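Local coordinates for protein putative 4-Hydroxy-2-oxoglutarate aldolase / 2-dehydro-3-deoxyphosphogluconate aldolase (Yersinia enterocolitica, PDB 3LM7) that is a putative aldolase of the KDGP aldolase family, a group within the TIM-barrel clan, at residues Ala74-Pro77 with Arg78-Val81; Val147-Ala150 with Ile151-Lys155; Glu59-Leu63 with Ile64-Leu68. One frame throughout, in Å; residues are numbered along the deposited sequence.

In the fold
Along the chain the order is interaction 3, interaction 1, interaction 2, and none of them touches another. Interactions 3 and 1 bracket the same strand, 68-71, of the parallel sheet. Interaction 3 is the turn that leads from helix 50-63 into it, and interaction 1 is the loop that leads from it to helix 80-90. Their centres lie about 22 Å apart. Interaction 2 belongs to helix 147-156, which precedes strand 161-164 of the same sheet. Its centre is about 21 Å from that of interaction 1 and about 31 Å from that of interaction 3, across the chain's centre. They represent a helix-to-strand turn, a strand-to-helix loop and a helix of what is consistent with a TIM-barrel-type fold.

Interaction 1. Residues Ala74-Pro77 with Arg78-Val81; sequences AGDP and RQSV
D76 and R78 form a side-on salt bridge across a tight turn. R78 NE meets D76 OD1 at 3.0 Å, almost straight and within the guanidinium plane. It arrives on the syn side of the carboxylate. R78 NH2 reaches D76 OD2 at 3.1 Å, from above the carboxylate plane, and this bond is more bent. The two flat groups are 36° apart, consistent with the unequal fit. D76 holds CG anti to its own backbone N (chi1 173°), which sets OD1 against both R78 N and R78 NE. The R78 chain runs out extended and then bends at chi3 (-60°), which brings NE to D76 OD1. OD1 takes a second bond from the backbone, R78 N at 3.0 Å, which makes an Asx turn. The buried carboxylate is thus gripped by three N-H groups of one residue. Water 1 donates to D76 OD2 at 2.6 Å and accepts from Q79 NE2, and it sits over one guanidinium face, toward its rim. Two backbone bonds wind the chain into consecutive turns: Q79 N to D76 O at 3.2 Å, and S80 N to P77 O at 3.0 Å. K45 adds a salt bridge to D76 OD2, S44 bonds Q79 OE1 and Q97 bonds S80 OG. The P77 ring packs on P135 and S138. This loop follows strand 68-71 and leads into helix 80-90, at the C-terminal ends of the strands, the side where TIM-barrel enzymes generally keep their active sites.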
loop_
_atom_site.group_PDB
_atom_site.type_symbol
_atom_site.label_atom_id
_atom_site.label_comp_id
_atom_site.label_asym_id
_atom_site.label_seq_id
_atom_site.Cartn_x
_atom_site.Cartn_y
_atom_site.Cartn_z
ATOM N N ALA A 74 20.332 18.958 4.706
ATOM C CA ALA A 74 20.604 18.223 5.974
ATOM C C ALA A 74 19.469 18.488 7.053
ATOM O O ALA A 74 19.741 18.685 8.273
ATOM C CB ALA A 74 22.077 18.582 6.506
ATOM N N GLY A 75 18.218 18.509 6.565
ATOM C CA GLY A 75 17.004 18.783 7.388
ATOM C C GLY A 75 16.988 20.149 8.098
ATOM O O GLY A 75 16.276 20.313 9.147
ATOM N N ASP A 76 17.754 21.137 7.557
ATOM C CA ASP A 76 17.909 22.461 8.238
ATOM C C ASP A 76 16.537 23.204 8.277
ATOM O O ASP A 76 15.970 23.548 7.220
ATOM C CB ASP A 76 18.962 23.294 7.517
ATOM C CG ASP A 76 19.085 24.729 8.023
ATOM O OD1 ASP A 76 18.404 25.283 8.954
ATOM O OD2 ASP A 76 19.946 25.358 7.425
ATOM N N PRO A 77 16.001 23.462 9.495
ATOM C CA PRO A 77 14.625 23.986 9.541
ATOM C C PRO A 77 14.501 25.428 9.063
ATOM O O PRO A 77 13.443 25.828 8.675
ATOM C CB PRO A 77 14.252 23.871 11.021
ATOM C CG PRO A 77 15.532 23.999 11.734
ATOM C CD PRO A 77 16.578 23.323 10.834
ATOM N N ARG A 78 15.581 26.193 9.076
ATOM C CA ARG A 78 15.541 27.546 8.534
ATOM C C ARG A 78 15.189 27.612 7.011
ATOM O O ARG A 78 14.752 28.656 6.506
ATOM C CB ARG A 78 16.922 28.190 8.750
ATOM C CG ARG A 78 17.273 28.372 10.265
ATOM C CD ARG A 78 18.734 28.802 10.492
ATOM N NE ARG A 78 19.677 27.804 9.958
ATOM C CZ ARG A 78 21.008 27.969 9.853
ATOM N NH1 ARG A 78 21.583 29.095 10.268
ATOM N NH2 ARG A 78 21.774 27.012 9.322
ATOM N N GLN A 79 15.325 26.502 6.304
ATOM C CA GLN A 79 14.960 26.472 4.875
ATOM C C GLN A 79 13.505 26.074 4.651
ATOM O O GLN A 79 13.026 25.976 3.475
ATOM C CB GLN A 79 15.818 25.424 4.173
ATOM C CG GLN A 79 17.317 25.788 4.201
ATOM C CD GLN A 79 17.592 27.065 3.452
ATOM O OE1 GLN A 79 17.277 27.188 2.256
ATOM N NE2 GLN A 79 18.151 28.042 4.155
ATOM N N SER A 80 12.773 25.841 5.742
ATOM C CA SER A 80 11.386 25.322 5.595
ATOM C C SER A 80 10.431 26.175 4.747
ATOM O O SER A 80 9.726 25.666 3.884
ATOM C CB SER A 80 10.748 24.987 6.964
ATOM O OG SER A 80 9.370 24.601 6.782
ATOM N N VAL A 81 10.425 27.491 4.966
ATOM C CA VAL A 81 9.533 28.338 4.190
ATOM C C VAL A 81 9.997 28.391 2.716
ATOM O O VAL A 81 9.179 28.354 1.788
ATOM C CB VAL A 81 9.503 29.775 4.802
ATOM C CG1 VAL A 81 8.939 30.859 3.760
ATOM C CG2 VAL A 81 8.728 29.739 6.166
HETATM O O HOH W 1 19.808 27.822 6.531
HETATM O O HOH W 2 11.722 28.302 7.481
#

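Interaction 2. Residues Val147-Ala150 with Ile151-Lys155; sequences VTTA and IAMLK
The V147 peptide carbonyl is met nearly end-on by I151 N, at 2.9 Å. Peptide planes are the flat groups of this contact, as no aromatic ring takes part. The next three bonds run A152 N to T148 O, M153 N to T149 O and L154 N to A150 O, each 2.9 Å, with donors tilted modestly from the carbonyl planes. This is the regular i to i+4 pattern of an alpha-helix. Side chains lie along the same carbonyls. V147 CG1 touches I151 CD1 at 3.9 Å, with the two side chains crossing at a slant. CG1 of V147 is anti to the backbone N (chi1 171°), which points it at the next helical turn. L154 CG lies 3.4 Å from A150 O. M153, a selenomethionine, has CG 3.3 Å from T149 O. Its SE, reached by an extended CB-CG segment, lies 4.3 Å from T149 CG2; the bend comes beyond SE. V147, A150, I151 and L154 form the buried face, and T148, T149 and A152 the exposed one. The buried face packs on F178, V179 and A182 of helix 173-185. Helix 147-156 also touches V129 of the two-stranded antiparallel sheet and V162 of strand 161-164 in the parallel sheet.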
loop_
_atom_site.group_PDB
_atom_site.type_symbol
_atom_site.label_atom_id
_atom_site.label_comp_id
_atom_site.label_asym_id
_atom_site.label_seq_id
_atom_site.Cartn_x
_atom_site.Cartn_y
_atom_site.Cartn_z
ATOM N N VAL A 147 4.181 7.950 18.928
ATOM C CA VAL A 147 4.323 7.747 17.472
ATOM C C VAL A 147 2.969 7.832 16.751
ATOM O O VAL A 147 2.875 8.546 15.709
ATOM C CB VAL A 147 5.093 6.417 17.139
ATOM C CG1 VAL A 147 5.054 6.091 15.618
ATOM C CG2 VAL A 147 6.570 6.541 17.712
ATOM N N THR A 148 1.959 7.095 17.245
ATOM C CA THR A 148 0.667 7.072 16.568
ATOM C C THR A 148 0.065 8.483 16.490
ATOM O O THR A 148 -0.578 8.920 15.448
ATOM C CB THR A 148 -0.312 6.130 17.286
ATOM O OG1 THR A 148 -0.304 6.405 18.733
ATOM C CG2 THR A 148 0.117 4.667 16.955
ATOM N N THR A 149 0.238 9.205 17.582
ATOM C CA THR A 149 -0.274 10.608 17.589
ATOM C C THR A 149 0.498 11.463 16.590
ATOM O O THR A 149 -0.135 12.240 15.874
ATOM C CB THR A 149 -0.179 11.201 19.004
ATOM O OG1 THR A 149 -0.813 10.264 19.919
ATOM C CG2 THR A 149 -0.930 12.604 19.053
ATOM N N ALA A 150 1.840 11.335 16.495
ATOM C CA ALA A 150 2.610 12.131 15.494
ATOM C C ALA A 150 2.185 11.781 14.095
ATOM O O ALA A 150 2.028 12.678 13.271
ATOM C CB ALA A 150 4.172 11.907 15.643
ATOM N N ILE A 151 1.941 10.490 13.825
ATOM C CA ILE A 151 1.454 10.107 12.480
ATOM C C ILE A 151 0.099 10.763 12.184
ATOM O O ILE A 151 -0.147 11.338 11.089
ATOM C CB ILE A 151 1.319 8.564 12.353
ATOM C CG1 ILE A 151 2.759 7.960 12.207
ATOM C CG2 ILE A 151 0.516 8.220 11.140
ATOM C CD1 ILE A 151 2.777 6.421 12.462
ATOM N N ALA A 152 -0.802 10.693 13.168
ATOM C CA ALA A 152 -2.126 11.284 12.924
ATOM C C ALA A 152 -2.004 12.810 12.673
ATOM O O ALA A 152 -2.750 13.390 11.871
ATOM C CB ALA A 152 -3.077 11.006 14.142
HETATM N N MSE A 153 -1.123 13.477 13.426
HETATM C CA MSE A 153 -0.921 14.953 13.191
HETATM C C MSE A 153 -0.347 15.209 11.783
HETATM O O MSE A 153 -0.801 16.148 11.083
HETATM C CB MSE A 153 0.005 15.574 14.272
HETATM C CG MSE A 153 -0.656 15.512 15.614
HETATM SE SE MSE A 153 0.527 16.102 17.063
HETATM C CE MSE A 153 0.457 18.005 16.696
ATOM N N LEU A 154 0.639 14.412 11.359
ATOM C CA LEU A 154 1.182 14.525 9.969
ATOM C C LEU A 154 0.058 14.351 8.935
ATOM O O LEU A 154 -0.070 15.191 8.005
ATOM C CB LEU A 154 2.272 13.475 9.758
ATOM C CG LEU A 154 3.582 13.864 10.484
ATOM C CD1 LEU A 154 4.597 12.772 10.412
ATOM C CD2 LEU A 154 4.257 15.166 9.907
ATOM N N LYS A 155 -0.802 13.331 9.138
ATOM C CA LYS A 155 -1.950 13.148 8.210
ATOM C C LYS A 155 -2.867 14.362 8.224
ATOM O O LYS A 155 -3.289 14.861 7.144
ATOM C CB LYS A 155 -2.779 11.909 8.576
ATOM C CG LYS A 155 -2.082 10.512 8.334
ATOM C CD LYS A 155 -3.103 9.405 8.780
ATOM C CE LYS A 155 -2.662 8.010 8.404
ATOM N NZ LYS A 155 -3.572 7.088 9.105
#

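Interaction 3. Residues Glu59-Leu63 with Ile64-Leu68; sequences EYAAL and IDNAL
A61 O accepts two backbone N-H groups, N66 N at 2.9 Å and I64 N at 3.2 Å, from opposite faces of its carbonyl plane. The first is a nearly straight 6-to-1 bond. I64 N also makes a weak bond to Y60 O. I64 is the first residue to leave helical angles, and from I64 to A67 the chain forms a type I' beta turn. Its two central residues, D65 and N66, both have positive phi (54° and 73°). The I64 side chain folds back on the helix. Its CG1 sits between the backbone N and the carbonyl carbon (chi1 61°), and this presses CG1 to 3.1 Å from Y60 O. I64 CG2 touches L63 CB at 4.0 Å. The whole arrangement is the helix-to-strand connection of an alpha/beta barrel: it ends helix 50-63 and feeds strand 68-71, with A67 as the centre of an inverse gamma turn. The A61 methyl CB meets N66 OD1 at 3.6 Å. The same methyl, A61 CB, lies 4.4 Å from L68 CD2. Water 3 links the helix end to the turn, donating to A62 O at 2.6 Å and to D65 OD1 at 2.7 Å. D65 OD2 bonds Y31 OH, and N66 ND2 bonds the carbonyls of K5 and Q91. I64 packs on V40, and L68 on V42, both of strand 38-43.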
loop_
_atom_site.group_PDB
_atom_site.type_symbol
_atom_site.label_atom_id
_atom_site.label_comp_id
_atom_site.label_asym_id
_atom_site.label_seq_id
_atom_site.Cartn_x
_atom_site.Cartn_y
_atom_site.Cartn_z
ATOM N N GLU A 59 15.345 22.816 -14.425
ATOM C CA GLU A 59 16.307 22.209 -15.343
ATOM C C GLU A 59 16.652 20.746 -14.934
ATOM O O GLU A 59 16.721 19.861 -15.791
ATOM C CB GLU A 59 17.582 23.084 -15.435
ATOM C CG GLU A 59 17.357 24.476 -15.962
ATOM C CD GLU A 59 18.672 25.308 -16.054
ATOM O OE1 GLU A 59 19.737 24.729 -16.313
ATOM O OE2 GLU A 59 18.594 26.530 -15.870
ATOM N N TYR A 60 16.901 20.479 -13.639
ATOM C CA TYR A 60 17.114 19.106 -13.184
ATOM C C TYR A 60 15.915 18.236 -13.496
ATOM O O TYR A 60 16.077 17.087 -13.927
ATOM C CB TYR A 60 17.309 19.076 -11.632
ATOM C CG TYR A 60 18.700 19.320 -11.140
ATOM C CD1 TYR A 60 19.114 20.596 -10.769
ATOM C CD2 TYR A 60 19.614 18.287 -11.048
ATOM C CE1 TYR A 60 20.403 20.834 -10.322
ATOM C CE2 TYR A 60 20.951 18.535 -10.541
ATOM C CZ TYR A 60 21.279 19.793 -10.163
ATOM O OH TYR A 60 22.513 20.079 -9.680
ATOM N N ALA A 61 14.713 18.738 -13.227
ATOM C CA ALA A 61 13.509 17.922 -13.403
ATOM C C ALA A 61 13.351 17.437 -14.825
ATOM O O ALA A 61 12.916 16.332 -15.059
ATOM C CB ALA A 61 12.246 18.750 -12.979
ATOM N N ALA A 62 13.678 18.323 -15.774
ATOM C CA ALA A 62 13.593 18.028 -17.195
ATOM C C ALA A 62 14.540 16.899 -17.553
ATOM O O ALA A 62 14.228 16.092 -18.412
ATOM C CB ALA A 62 13.952 19.296 -17.990
ATOM N N LEU A 63 15.680 16.789 -16.875
ATOM C CA LEU A 63 16.636 15.715 -17.213
ATOM C C LEU A 63 16.154 14.353 -16.730
ATOM O O LEU A 63 16.557 13.302 -17.274
ATOM C CB LEU A 63 17.994 15.982 -16.528
ATOM C CG LEU A 63 18.612 17.284 -16.986
ATOM C CD1 LEU A 63 19.870 17.594 -16.160
ATOM C CD2 LEU A 63 18.990 17.035 -18.475
ATOM N N ILE A 64 15.308 14.364 -15.686
ATOM C CA ILE A 64 15.037 13.141 -14.945
ATOM C C ILE A 64 13.560 12.858 -14.790
ATOM O O ILE A 64 13.157 12.229 -13.799
ATOM C CB ILE A 64 15.759 13.162 -13.558
ATOM C CG1 ILE A 64 15.292 14.328 -12.684
ATOM C CG2 ILE A 64 17.299 13.229 -13.706
ATOM C CD1 ILE A 64 15.961 14.352 -11.300
ATOM N N ASP A 65 12.740 13.318 -15.749
ATOM C CA ASP A 65 11.304 13.025 -15.781
ATOM C C ASP A 65 10.611 13.412 -14.444
ATOM O O ASP A 65 9.702 12.711 -14.039
ATOM C CB ASP A 65 11.016 11.508 -16.013
ATOM C CG ASP A 65 11.709 10.961 -17.273
ATOM O OD1 ASP A 65 12.040 11.779 -18.134
ATOM O OD2 ASP A 65 11.937 9.731 -17.361
ATOM N N ASN A 66 11.049 14.512 -13.839
ATOM C CA ASN A 66 10.474 15.038 -12.566
ATOM C C ASN A 66 10.799 14.257 -11.289
ATOM O O ASN A 66 10.145 14.460 -10.245
ATOM C CB ASN A 66 8.978 15.244 -12.653
ATOM C CG ASN A 66 8.522 16.393 -11.744
ATOM O OD1 ASN A 66 9.289 17.367 -11.542
ATOM N ND2 ASN A 66 7.339 16.249 -11.135
ATOM N N ALA A 67 11.805 13.387 -11.372
ATOM C CA ALA A 67 12.135 12.523 -10.221
ATOM C C ALA A 67 13.026 13.312 -9.279
ATOM O O ALA A 67 14.117 12.890 -8.948
ATOM C CB ALA A 67 12.761 11.243 -10.708
ATOM N N LEU A 68 12.487 14.456 -8.823
ATOM C CA LEU A 68 13.199 15.455 -8.072
ATOM C C LEU A 68 12.652 15.448 -6.632
ATOM O O LEU A 68 11.440 15.351 -6.437
ATOM C CB LEU A 68 12.916 16.827 -8.733
ATOM C CG LEU A 68 13.371 18.081 -7.955
ATOM C CD1 LEU A 68 14.830 18.193 -7.801
ATOM C CD2 LEU A 68 12.842 19.355 -8.701
HETATM O O HOH W 3 12.274 14.396 -18.848
#